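Local coordinates for pyruvate kinase (Pseudomonas aeruginosa, PDB 6QXL), which probably catalyses the last step of glycolysis, transferring the phosphoryl group of phosphoenolpyruvate to ADP to give pyruvate and ATP, at residues A[113-118]-A[165-170]; A[159-164]-A[252-257]; A[179-184]-A[210-215]; A[190-195]-A[217-222]; A[263-268]-A[306-311]. All coordinates share one frame; numbering follows the deposited sequence.

Interaction 1 (A[113-118]-A[165-170]); sequences PDLVKD and GGLTAP
The carboxylate of Asp-118, at the end of the short helix 113-118, is approached from above its plane by the backbone amide of Thr-168, which lies 42° out of that plane. Thr-168 N donates to Asp-118 OD2 over 2.8 Å with an angle of 151° at the hydrogen, and the two side chains cross at about a right angle. The same oxygen also accepts a hydrogen bond from a water, 2.9 Å from Asp-118 OD2, whose second hydrogen goes to Thr-168 O at 2.8 Å. One carboxylate oxygen thus grips the peptide N-H of Thr-168 directly and its carbonyl through solvent, which fixes the extended chain at this point. With CG beside its backbone N (chi1 -63°), Asp-118 holds its carboxylate out to the 165-170 chain, and its CB still touches Leu-167 CD2 at 3.8 Å. The other methyl branch of Leu-167, CD1, meets Leu-115 CD1 at 4.1 Å on the buried side. Toward the surface, Thr-168 CG2 lies 3.8 Å from Asp-114 OD2. The helix belongs to the beta-rich domain inserted into the barrel of pyruvate kinases, and 165-170 is part of the chain returning from that domain to the barrel. Leu-167 also packs on Asn-161 and Arg-162 of strand 159-162, Leu-115 rests on Ile-110, and Ala-169 lies against Pro-72 and Arg-224 on the way to helix 174-185.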
# COMPACT_ATOMS: atom_id res chain seq x y z
N PRO A 113 -1.10 39.13 39.26
CA PRO A 113 -0.26 40.22 38.79
C PRO A 113 0.46 39.96 37.47
O PRO A 113 0.48 40.89 36.63
CB PRO A 113 0.78 40.36 39.90
CG PRO A 113 0.14 39.82 41.10
CD PRO A 113 -0.74 38.73 40.63
N ASP A 114 0.99 38.74 37.27
CA ASP A 114 1.62 38.44 35.99
C ASP A 114 0.74 38.48 34.69
O ASP A 114 1.29 38.83 33.67
CB ASP A 114 2.28 37.09 35.92
CG ASP A 114 3.36 36.86 37.01
OD1 ASP A 114 4.17 37.77 37.21
OD2 ASP A 114 3.38 35.77 37.60
N LEU A 115 -0.57 38.56 34.88
CA LEU A 115 -1.45 38.81 33.72
C LEU A 115 -1.07 40.13 33.01
O LEU A 115 -0.93 40.18 31.78
CB LEU A 115 -2.89 38.90 34.12
CG LEU A 115 -3.86 39.08 32.94
CD1 LEU A 115 -3.89 37.90 31.96
CD2 LEU A 115 -5.30 39.24 33.42
N VAL A 116 -0.90 41.16 33.78
CA VAL A 116 -0.61 42.48 33.25
C VAL A 116 0.82 42.58 32.73
O VAL A 116 1.08 43.34 31.78
CB VAL A 116 -0.87 43.57 34.33
CG1 VAL A 116 -0.38 44.96 33.93
CG2 VAL A 116 -2.32 43.65 34.73
N LYS A 117 1.71 41.81 33.33
CA LYS A 117 3.11 41.80 32.91
C LYS A 117 3.31 41.09 31.58
O LYS A 117 4.07 41.55 30.74
CB LYS A 117 3.98 41.13 34.00
CG LYS A 117 4.08 42.07 35.24
CD LYS A 117 5.09 41.70 36.30
CE LYS A 117 4.62 42.23 37.67
NZ LYS A 117 5.65 42.19 38.74
N ASP A 118 2.60 40.01 31.37
CA ASP A 118 2.74 39.18 30.18
C ASP A 118 1.99 39.71 28.98
O ASP A 118 2.40 39.52 27.85
CB ASP A 118 2.21 37.78 30.44
CG ASP A 118 3.01 37.05 31.56
OD1 ASP A 118 4.15 37.57 31.95
OD2 ASP A 118 2.44 36.01 32.04
N GLY A 165 -1.92 31.93 23.76
CA GLY A 165 -1.31 31.44 24.96
C GLY A 165 -0.12 32.25 25.42
O GLY A 165 -0.13 33.47 25.29
N GLY A 166 0.86 31.57 25.99
CA GLY A 166 2.11 32.16 26.41
C GLY A 166 2.11 32.91 27.74
O GLY A 166 3.00 33.68 27.99
N LEU A 167 1.08 32.71 28.54
CA LEU A 167 1.01 33.35 29.85
C LEU A 167 1.81 32.57 30.85
O LEU A 167 1.73 31.37 30.87
CB LEU A 167 -0.42 33.50 30.31
CG LEU A 167 -1.34 34.31 29.40
CD1 LEU A 167 -2.67 34.49 30.09
CD2 LEU A 167 -0.71 35.70 29.13
N THR A 168 2.55 33.23 31.69
CA THR A 168 3.21 32.66 32.84
C THR A 168 2.20 32.11 33.85
O THR A 168 1.19 32.74 34.07
CB THR A 168 4.04 33.77 33.51
OG1 THR A 168 5.08 34.13 32.61
CG2 THR A 168 4.57 33.34 34.90
N ALA A 169 2.45 30.90 34.30
CA ALA A 169 1.70 30.39 35.45
C ALA A 169 2.40 29.15 35.97
O ALA A 169 2.99 28.43 35.18
CB ALA A 169 0.28 30.06 35.02
N PRO A 170 2.28 28.84 37.26
CA PRO A 170 2.68 27.49 37.70
C PRO A 170 1.65 26.42 37.33
O PRO A 170 0.50 26.66 37.35
CB PRO A 170 2.82 27.65 39.21
CG PRO A 170 1.88 28.78 39.57
CD PRO A 170 1.73 29.67 38.35
O HOH W 1 0.06 35.23 33.58

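Interaction 2 (A[159-164]-A[252-257]); sequences GINRRG and GVEIGD
Val-253 and Glu-254 set helix 248-255, which follows a strand of the TIM barrel, against Asn-161 to Gly-164, where the last strand of the inserted beta domain runs out. Val-253 comes first: its CG1, anti to the backbone N, reaches Asn-161 CB at 4.1 Å. Its carbonyl is met by a water that donates to Val-253 O at 3.0 Å and accepts from Arg-163 NE at 2.9 Å, lying in the plane of the guanidinium at its edge; Arg-163 NH1 is meanwhile held in a salt bridge by Glu-124. Glu-254 carries the polar centre. Asn-161 ND2 donates to Glu-254 OE1 at 3.2 Å, nearly in its own amide plane, and uses the anti lone pair of that oxygen, although amide and carboxylate stand almost perpendicular at 89°. Asn-161 OD1 accepts from Arg-162 N at 2.7 Å, which helps fix the rotation of the amide. The carboxylate is tied down further by a salt bridge from Arg-224 to OE1 and a bond from Ala-225 N to OE2, so several donors share this buried charge. On the backbone side, Gly-164 CA comes within 3.1 Å of Glu-254 O, a C-H...O contact. After Ile-255, Gly-256 leaves helical geometry with a positive phi of 93°, although its N still makes a weak bond to Gly-252 O. Asp-257 then leads to the subunit interface, where its OD1 forms a salt bridge with Arg-334 NH2 of a neighbouring subunit.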
# COMPACT_ATOMS: atom_id res chain seq x y z
N GLY A 159 -13.41 32.95 33.51
CA GLY A 159 -12.05 32.68 33.06
C GLY A 159 -11.62 33.67 31.99
O GLY A 159 -12.44 34.26 31.27
N ILE A 160 -10.32 33.89 31.95
CA ILE A 160 -9.71 34.73 30.93
C ILE A 160 -8.45 34.04 30.43
O ILE A 160 -7.72 33.42 31.19
CB ILE A 160 -9.42 36.15 31.49
CG1 ILE A 160 -8.82 37.05 30.42
CG2 ILE A 160 -8.50 36.11 32.68
CD1 ILE A 160 -8.78 38.51 30.82
N ASN A 161 -8.20 34.14 29.14
CA ASN A 161 -6.94 33.69 28.55
C ASN A 161 -6.57 34.59 27.40
O ASN A 161 -7.37 35.34 26.92
CB ASN A 161 -7.00 32.22 28.10
CG ASN A 161 -5.59 31.56 28.03
OD1 ASN A 161 -4.54 32.20 28.06
ND2 ASN A 161 -5.59 30.24 27.97
N ARG A 162 -5.34 34.49 26.94
CA ARG A 162 -4.84 35.19 25.81
C ARG A 162 -4.83 34.31 24.56
O ARG A 162 -4.33 33.19 24.59
CB ARG A 162 -3.46 35.69 26.11
CG ARG A 162 -2.93 36.66 25.05
CD ARG A 162 -1.71 37.37 25.28
NE ARG A 162 -0.59 36.47 25.40
CZ ARG A 162 0.64 36.84 25.61
NH1 ARG A 162 1.01 38.16 25.58
NH2 ARG A 162 1.57 35.90 25.87
N ARG A 163 -5.32 34.89 23.45
CA ARG A 163 -5.27 34.24 22.18
C ARG A 163 -3.75 34.05 21.87
O ARG A 163 -2.99 34.97 21.84
CB ARG A 163 -5.91 35.08 21.10
CG ARG A 163 -5.92 34.49 19.70
CD ARG A 163 -6.97 35.24 18.91
NE ARG A 163 -8.24 34.52 18.96
CZ ARG A 163 -9.47 35.07 18.85
NH1 ARG A 163 -9.62 36.33 18.52
NH2 ARG A 163 -10.53 34.30 18.95
N GLY A 164 -3.36 32.82 21.61
CA GLY A 164 -2.02 32.45 21.36
C GLY A 164 -1.34 31.80 22.55
O GLY A 164 -0.22 31.34 22.38
N GLY A 252 -8.46 25.45 21.83
CA GLY A 252 -8.91 26.27 20.71
C GLY A 252 -8.60 27.75 20.92
O GLY A 252 -8.25 28.45 19.99
N VAL A 253 -8.74 28.23 22.14
CA VAL A 253 -8.37 29.59 22.46
C VAL A 253 -6.87 29.80 22.21
O VAL A 253 -6.45 30.79 21.62
CB VAL A 253 -8.74 29.94 23.90
CG1 VAL A 253 -8.13 31.27 24.31
CG2 VAL A 253 -10.24 30.01 24.07
N GLU A 254 -6.05 28.84 22.66
CA GLU A 254 -4.60 29.00 22.60
C GLU A 254 -4.03 28.89 21.14
O GLU A 254 -3.08 29.55 20.86
CB GLU A 254 -3.92 28.05 23.59
CG GLU A 254 -3.88 28.93 24.95
CD GLU A 254 -2.87 28.55 25.88
OE1 GLU A 254 -3.04 28.57 27.09
OE2 GLU A 254 -1.74 28.15 25.49
N ILE A 255 -4.57 27.99 20.35
CA ILE A 255 -4.03 27.79 18.99
C ILE A 255 -4.97 28.20 17.87
O ILE A 255 -4.56 28.16 16.72
CB ILE A 255 -3.57 26.33 18.76
CG1 ILE A 255 -4.76 25.37 18.73
CG2 ILE A 255 -2.60 25.92 19.82
CD1 ILE A 255 -4.41 23.94 18.39
N GLY A 256 -6.20 28.55 18.20
CA GLY A 256 -7.22 28.91 17.20
C GLY A 256 -8.08 27.74 16.76
O GLY A 256 -7.59 26.65 16.51
N ASP A 257 -9.38 27.94 16.69
CA ASP A 257 -10.29 26.84 16.36
C ASP A 257 -10.00 26.20 14.98
O ASP A 257 -10.21 25.02 14.79
CB ASP A 257 -11.75 27.17 16.64
CG ASP A 257 -12.27 28.37 15.88
OD1 ASP A 257 -11.63 28.78 14.88
OD2 ASP A 257 -13.34 28.95 16.28
O HOH W 2 -1.56 31.35 28.16
O HOH W 3 -7.79 31.66 19.08

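Interaction 3 (A[179-184]-A[210-215]); sequences DIKLAA and TEAGGK
Lys-181 grazes Ala-212 at the end of helix 199-211 with the first part of its side chain. Lys-181 CB stands 4.7 Å from Ala-212 CB. Lys-181 CG, turned beside the backbone N (chi1 -69°), touches Ala-212 CB at 4.1 Å. From there the extended chain climbs past the contact: Lys-181 CD lies 5.3 Å from Ala-212 CB, CE 5.4 Å, and NZ ends 6.4 Å from it. One turn further along helix 174-185, the methyl of Ala-184 carries the packing on its own helix. Ala-184 CB meets Ala-212 CB at 3.9 Å, Ala-212 O at 3.5 Å and Gly-214 CA at 3.7 Å, so a single carbon is wedged against the turn that ends the other helix. That turn is a Schellman motif with Gly-213 as its C-prime residue, positive in phi; its amide bonds back to Thr-210 O and that of Gly-214 to Leu-209 O. Two neighbouring outer helices of the barrel are joined here, and Ile-180 continues the packing onto Leu-208 and Leu-209. No hydrogen bond crosses between the two segments. Their fit therefore rests on van der Waals contact of small groups, with the backbones brought close where Ala-184 faces Gly-214 and the ammonium of Lys-181 carried beyond the apolar patch.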
# COMPACT_ATOMS: atom_id res chain seq x y z
N ASP A 179 -6.35 19.47 46.36
CA ASP A 179 -7.26 18.59 45.62
C ASP A 179 -6.61 17.24 45.29
O ASP A 179 -7.30 16.23 45.24
CB ASP A 179 -7.76 19.27 44.35
CG ASP A 179 -8.64 20.50 44.63
OD1 ASP A 179 -9.38 20.48 45.64
OD2 ASP A 179 -8.60 21.45 43.79
N ILE A 180 -5.29 17.23 45.09
CA ILE A 180 -4.59 15.96 44.89
C ILE A 180 -4.77 15.07 46.12
O ILE A 180 -5.06 13.87 45.99
CB ILE A 180 -3.10 16.17 44.55
CG1 ILE A 180 -2.98 16.66 43.09
CG2 ILE A 180 -2.34 14.88 44.68
CD1 ILE A 180 -1.59 17.09 42.65
N LYS A 181 -4.62 15.66 47.29
CA LYS A 181 -4.84 14.93 48.56
C LYS A 181 -6.28 14.48 48.67
O LYS A 181 -6.56 13.35 49.05
CB LYS A 181 -4.45 15.78 49.76
CG LYS A 181 -2.93 15.97 49.82
CD LYS A 181 -2.46 16.97 50.85
CE LYS A 181 -0.99 17.29 50.61
NZ LYS A 181 -0.21 17.70 51.81
N LEU A 182 -7.20 15.34 48.30
CA LEU A 182 -8.61 14.98 48.31
C LEU A 182 -8.88 13.80 47.37
O LEU A 182 -9.63 12.90 47.71
CB LEU A 182 -9.47 16.18 47.93
CG LEU A 182 -10.95 15.90 47.78
CD1 LEU A 182 -11.55 15.27 49.02
CD2 LEU A 182 -11.73 17.15 47.43
N ALA A 183 -8.25 13.82 46.20
CA ALA A 183 -8.44 12.75 45.23
C ALA A 183 -7.92 11.42 45.77
O ALA A 183 -8.61 10.40 45.70
CB ALA A 183 -7.76 13.09 43.91
N ALA A 184 -6.71 11.46 46.33
CA ALA A 184 -6.15 10.27 46.98
C ALA A 184 -7.06 9.74 48.09
O ALA A 184 -7.31 8.54 48.18
CB ALA A 184 -4.75 10.57 47.51
N THR A 210 1.49 10.20 44.52
CA THR A 210 2.05 9.03 45.22
C THR A 210 2.37 9.37 46.68
O THR A 210 2.01 8.61 47.58
CB THR A 210 3.30 8.47 44.53
OG1 THR A 210 4.17 9.51 44.20
CG2 THR A 210 2.89 7.76 43.20
N GLU A 211 2.98 10.53 46.91
CA GLU A 211 3.21 11.04 48.29
C GLU A 211 1.94 11.03 49.13
O GLU A 211 1.98 10.72 50.29
CB GLU A 211 3.84 12.44 48.28
CG GLU A 211 5.36 12.42 47.97
CD GLU A 211 5.99 13.80 47.78
OE1 GLU A 211 7.02 13.91 47.08
OE2 GLU A 211 5.42 14.80 48.25
N ALA A 212 0.79 11.33 48.53
CA ALA A 212 -0.48 11.27 49.26
C ALA A 212 -1.10 9.88 49.26
O ALA A 212 -2.23 9.72 49.73
CB ALA A 212 -1.47 12.27 48.68
N GLY A 213 -0.38 8.87 48.79
CA GLY A 213 -0.89 7.50 48.74
C GLY A 213 -1.96 7.23 47.71
O GLY A 213 -2.72 6.28 47.86
N GLY A 214 -2.01 8.04 46.65
CA GLY A 214 -3.02 7.88 45.60
C GLY A 214 -2.59 6.86 44.56
O GLY A 214 -1.44 6.82 44.14
N LYS A 215 -3.53 6.00 44.16
CA LYS A 215 -3.27 4.98 43.15
C LYS A 215 -3.81 5.36 41.77
O LYS A 215 -3.73 4.57 40.83
CB LYS A 215 -3.88 3.65 43.61
CG LYS A 215 -3.14 3.07 44.82
CD LYS A 215 -1.82 2.37 44.43
CE LYS A 215 -0.87 2.21 45.62
NZ LYS A 215 -1.31 1.10 46.50

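Interaction 4 (A[190-195]-A[217-222]); sequences YVAVSF and WLVAKI
Tyr-190 and Trp-217 lie side by side and point the same way at the start of two parallel barrel strands. The ring of Tyr-190 leans on the neighbouring strand, its CE1 3.7 Å from Trp-217 CB and its CD1 4.0 Å from Val-219 CG2. Next on this face the small Ala-192 makes a shallow hollow, filled by its neighbours: Val-219 CB comes to 3.9 Å from Ala-192 CB, and Lys-221 CD to 4.0 Å from the same methyl. CB, CG and CD of Lys-221 run past Val-193 O, and the bend at chi3 (67°) then turns CE and NZ to Ser-194, with Lys-221 NZ 3.0 Å from Ser-194 OG, a hydrogen bond. On the other face Leu-218 CD2 fits against Val-191 CB at 4.1 Å and borders Val-193 CG2. Beneath these side chains runs a regular parallel ladder, from Val-191 N to Trp-217 O through to Lys-221 N to Val-193 O. At the mouth of the barrel Lys-221 NZ also forms a salt bridge with Asp-68 and a hydrogen bond with a bound malonate, close to the magnesium ion; Ser-194 OG bonds to Leu-69 O. The strands form a beta-alpha-beta unit with helix 199-211, whose Met-202, Ala-205 and Arg-206 cover the Val-193 and Leu-218 face, while strands 64-68 and 243-247 flank the pair in the sheet.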
# COMPACT_ATOMS: atom_id res chain seq x y z
N TYR A 190 -8.95 8.13 38.29
CA TYR A 190 -8.19 9.00 37.39
C TYR A 190 -8.12 10.39 37.97
O TYR A 190 -9.07 10.87 38.58
CB TYR A 190 -8.85 9.06 35.99
CG TYR A 190 -8.71 7.80 35.19
CD1 TYR A 190 -7.54 7.51 34.50
CD2 TYR A 190 -9.76 6.90 35.11
CE1 TYR A 190 -7.43 6.35 33.76
CE2 TYR A 190 -9.65 5.74 34.37
CZ TYR A 190 -8.50 5.49 33.69
OH TYR A 190 -8.39 4.32 32.98
N VAL A 191 -6.99 11.05 37.74
CA VAL A 191 -6.81 12.45 38.08
C VAL A 191 -6.29 13.17 36.84
O VAL A 191 -5.33 12.73 36.23
CB VAL A 191 -5.81 12.62 39.22
CG1 VAL A 191 -5.44 14.08 39.43
CG2 VAL A 191 -6.41 12.06 40.50
N ALA A 192 -6.93 14.28 36.49
CA ALA A 192 -6.57 15.05 35.30
C ALA A 192 -5.87 16.33 35.68
O ALA A 192 -6.35 17.09 36.52
CB ALA A 192 -7.80 15.36 34.48
N VAL A 193 -4.72 16.57 35.05
CA VAL A 193 -3.94 17.78 35.27
C VAL A 193 -4.28 18.79 34.19
O VAL A 193 -4.24 18.47 33.01
CB VAL A 193 -2.44 17.45 35.24
CG1 VAL A 193 -1.60 18.71 35.41
CG2 VAL A 193 -2.12 16.45 36.31
N SER A 194 -4.59 20.03 34.60
CA SER A 194 -4.90 21.10 33.66
C SER A 194 -3.67 21.91 33.33
O SER A 194 -2.77 22.08 34.15
CB SER A 194 -5.97 22.01 34.22
OG SER A 194 -7.18 21.32 34.45
N PHE A 195 -3.63 22.35 32.08
CA PHE A 195 -2.61 23.28 31.54
C PHE A 195 -1.18 22.82 31.70
O PHE A 195 -0.30 23.64 31.87
CB PHE A 195 -2.75 24.73 32.17
CG PHE A 195 -3.97 25.46 31.78
CD1 PHE A 195 -4.20 26.00 30.54
CD2 PHE A 195 -5.08 25.47 32.68
CE1 PHE A 195 -5.46 26.58 30.20
CE2 PHE A 195 -6.31 26.06 32.37
CZ PHE A 195 -6.44 26.63 31.16
N TRP A 217 -4.52 6.84 38.04
CA TRP A 217 -3.79 7.11 36.80
C TRP A 217 -3.97 8.57 36.42
O TRP A 217 -5.00 9.17 36.69
CB TRP A 217 -4.29 6.18 35.70
CG TRP A 217 -3.63 4.84 35.68
CD1 TRP A 217 -2.91 4.27 36.69
CD2 TRP A 217 -3.62 3.91 34.60
NE1 TRP A 217 -2.47 3.03 36.30
CE2 TRP A 217 -2.87 2.79 35.02
CE3 TRP A 217 -4.19 3.89 33.32
CZ2 TRP A 217 -2.66 1.68 34.21
CZ3 TRP A 217 -3.97 2.78 32.50
CH2 TRP A 217 -3.22 1.69 32.97
N LEU A 218 -2.95 9.12 35.78
CA LEU A 218 -2.91 10.53 35.46
C LEU A 218 -3.32 10.84 34.02
O LEU A 218 -2.84 10.21 33.09
CB LEU A 218 -1.52 11.07 35.68
CG LEU A 218 -1.12 11.32 37.11
CD1 LEU A 218 0.32 11.82 37.09
CD2 LEU A 218 -2.01 12.35 37.78
N VAL A 219 -4.19 11.84 33.87
CA VAL A 219 -4.61 12.32 32.57
C VAL A 219 -4.02 13.68 32.29
O VAL A 219 -4.26 14.61 33.03
CB VAL A 219 -6.14 12.43 32.48
CG1 VAL A 219 -6.55 12.80 31.06
CG2 VAL A 219 -6.78 11.13 32.92
N ALA A 220 -3.26 13.79 31.21
CA ALA A 220 -2.76 15.09 30.76
C ALA A 220 -3.75 15.76 29.84
O ALA A 220 -4.08 15.23 28.78
CB ALA A 220 -1.42 14.95 30.05
N LYS A 221 -4.23 16.92 30.24
CA LYS A 221 -5.11 17.71 29.39
C LYS A 221 -4.29 18.55 28.44
O LYS A 221 -3.51 19.37 28.87
CB LYS A 221 -6.02 18.57 30.25
CG LYS A 221 -7.00 17.75 31.06
CD LYS A 221 -7.65 18.55 32.15
CE LYS A 221 -8.57 19.64 31.60
NZ LYS A 221 -9.36 20.28 32.67
N ILE A 222 -4.45 18.33 27.15
CA ILE A 222 -3.70 19.07 26.13
C ILE A 222 -4.48 20.36 25.83
O ILE A 222 -5.42 20.35 25.07
CB ILE A 222 -3.50 18.23 24.86
CG1 ILE A 222 -3.02 16.81 25.19
CG2 ILE A 222 -2.54 18.91 23.91
CD1 ILE A 222 -1.84 16.75 26.11

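Interaction 5 (A[263-268]-A[306-311]); sequences IQKKII and VLDYTD
The C-terminal end of barrel helix 296-307, a Schellman turn with Tyr-309 at positive phi, presents Asp-308 to the flank of helix 260-273. Lys-265 bends at chi4 (70°) to bring its NZ to Asp-308 OD1 at 2.8 Å, a salt bridge on the syn side of the carboxylate and 16° out of its plane; the aliphatic CG and CE of Lys-265 lie along the same oxygen. Asp-308 OD2 receives a weak hydrogen bond from Gln-264 NE2, 3.1 Å away, with amide and carboxylate planes 75° apart. A water donates to Asp-308 OD2 at 3.1 Å and weakly accepts from Lys-265 NZ. Below this polar cluster Ile-268 packs across the turn: CD1 meets Asp-308 CB at 3.7 Å and Thr-310 CB at 4.1 Å, while CG2 sits 3.2 Å from Asp-308 O. Gln-264 OE1 is held by Arg-248, and Thr-310 OG1 bonds to Thr-280. One carboxylate thus gathers a lysine, an amide and a water. The lysine shares its ammonium between Asp-308 and Asn-304 OD1 of a neighbouring subunit, so the charge pair lies at the subunit interface, and the carboxylate is probably kept ionised.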
# COMPACT_ATOMS: atom_id res chain seq x y z
N ILE A 263 -4.99 18.75 14.96
CA ILE A 263 -4.37 18.46 16.23
C ILE A 263 -5.17 17.39 17.01
O ILE A 263 -4.57 16.51 17.63
CB ILE A 263 -4.15 19.75 17.06
CG1 ILE A 263 -3.02 20.58 16.47
CG2 ILE A 263 -3.87 19.49 18.53
CD1 ILE A 263 -3.38 21.60 15.41
N GLN A 264 -6.50 17.45 16.96
CA GLN A 264 -7.28 16.39 17.56
C GLN A 264 -6.84 15.04 17.02
O GLN A 264 -6.60 14.10 17.78
CB GLN A 264 -8.78 16.58 17.33
CG GLN A 264 -9.63 15.46 17.95
CD GLN A 264 -11.11 15.63 17.69
OE1 GLN A 264 -11.70 16.65 18.00
NE2 GLN A 264 -11.73 14.59 17.16
N LYS A 265 -6.69 14.95 15.70
CA LYS A 265 -6.31 13.69 15.09
C LYS A 265 -4.89 13.28 15.46
O LYS A 265 -4.65 12.09 15.72
CB LYS A 265 -6.51 13.74 13.58
CG LYS A 265 -7.97 13.53 13.18
CD LYS A 265 -8.34 14.18 11.87
CE LYS A 265 -9.57 13.53 11.19
NZ LYS A 265 -10.87 13.78 11.90
N LYS A 266 -3.98 14.25 15.53
CA LYS A 266 -2.62 13.94 15.91
C LYS A 266 -2.53 13.44 17.34
O LYS A 266 -1.91 12.40 17.61
CB LYS A 266 -1.70 15.16 15.70
CG LYS A 266 -0.22 14.87 15.96
CD LYS A 266 0.77 15.42 14.88
CE LYS A 266 1.14 16.88 14.96
NZ LYS A 266 2.28 17.02 14.04
N ILE A 267 -3.20 14.13 18.25
CA ILE A 267 -3.15 13.76 19.66
C ILE A 267 -3.66 12.32 19.84
O ILE A 267 -3.03 11.52 20.52
CB ILE A 267 -3.96 14.73 20.52
CG1 ILE A 267 -3.33 16.12 20.54
CG2 ILE A 267 -4.07 14.20 21.94
CD1 ILE A 267 -4.28 17.21 20.97
N ILE A 268 -4.80 12.01 19.24
CA ILE A 268 -5.38 10.68 19.40
C ILE A 268 -4.40 9.63 18.89
O ILE A 268 -4.12 8.65 19.57
CB ILE A 268 -6.72 10.58 18.67
CG1 ILE A 268 -7.76 11.41 19.41
CG2 ILE A 268 -7.17 9.14 18.56
CD1 ILE A 268 -9.01 11.68 18.59
N VAL A 306 -15.17 9.06 17.05
CA VAL A 306 -15.17 7.61 17.11
C VAL A 306 -14.35 7.03 15.96
O VAL A 306 -13.57 6.09 16.17
CB VAL A 306 -16.60 7.07 17.11
CG1 VAL A 306 -16.60 5.55 16.99
CG2 VAL A 306 -17.33 7.50 18.39
N LEU A 307 -14.48 7.58 14.76
CA LEU A 307 -13.68 7.11 13.63
C LEU A 307 -12.21 7.48 13.78
O LEU A 307 -11.36 6.71 13.35
CB LEU A 307 -14.23 7.61 12.33
CG LEU A 307 -15.68 7.24 12.01
CD1 LEU A 307 -16.11 7.83 10.70
CD2 LEU A 307 -15.94 5.75 12.02
N ASP A 308 -11.89 8.60 14.43
CA ASP A 308 -10.49 8.90 14.77
C ASP A 308 -9.92 7.87 15.78
O ASP A 308 -8.72 7.89 16.05
CB ASP A 308 -10.33 10.30 15.38
CG ASP A 308 -10.81 11.45 14.47
OD1 ASP A 308 -10.65 11.34 13.23
OD2 ASP A 308 -11.35 12.47 15.00
N TYR A 309 -10.79 7.02 16.34
CA TYR A 309 -10.41 5.99 17.31
C TYR A 309 -10.03 6.55 18.69
O TYR A 309 -9.10 6.09 19.34
CB TYR A 309 -9.34 5.00 16.77
CG TYR A 309 -9.81 3.59 16.92
CD1 TYR A 309 -10.79 3.07 16.05
CD2 TYR A 309 -9.37 2.78 17.98
CE1 TYR A 309 -11.27 1.78 16.20
CE2 TYR A 309 -9.85 1.48 18.13
CZ TYR A 309 -10.80 1.00 17.24
OH TYR A 309 -11.30 -0.27 17.39
N THR A 310 -10.80 7.52 19.14
CA THR A 310 -10.74 7.98 20.52
C THR A 310 -11.22 6.86 21.43
O THR A 310 -12.06 6.03 21.04
CB THR A 310 -11.61 9.26 20.70
OG1 THR A 310 -11.22 9.95 21.90
CG2 THR A 310 -13.09 8.95 20.75
N ASP A 311 -10.71 6.83 22.65
CA ASP A 311 -11.19 5.87 23.63
C ASP A 311 -12.53 6.31 24.18
O ASP A 311 -13.43 5.49 24.38
CB ASP A 311 -10.25 5.71 24.81
CG ASP A 311 -9.07 4.83 24.51
OD1 ASP A 311 -8.07 5.26 23.86
OD2 ASP A 311 -9.14 3.69 25.05
O HOH W 4 -11.99 15.44 14.30

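In the fold
All five contacts lie in the barrel and the beta domain inserted into it. Interaction 4 joins two neighbouring strands of the eight-stranded barrel, about 8 Å from the centre of the chain; interaction 3, with its centre 14 Å away, packs the helices before and after strand 190-193. Interaction 5 joins two outer helices on the opposite side of the chain's centre from interaction 3. Interaction 1 holds helix 113-118 to the returning chain 165-170, whereas interaction 2, 13 Å from it, sets strand 159-162 against barrel helix 248-255; their segments alternate in sequence. Interactions 3 and 4 are enclosed in the loop closed by interaction 2. Interactions 2 and 5 both reach the second subunit, so the contacts run from the inserted domain through the barrel to that interface.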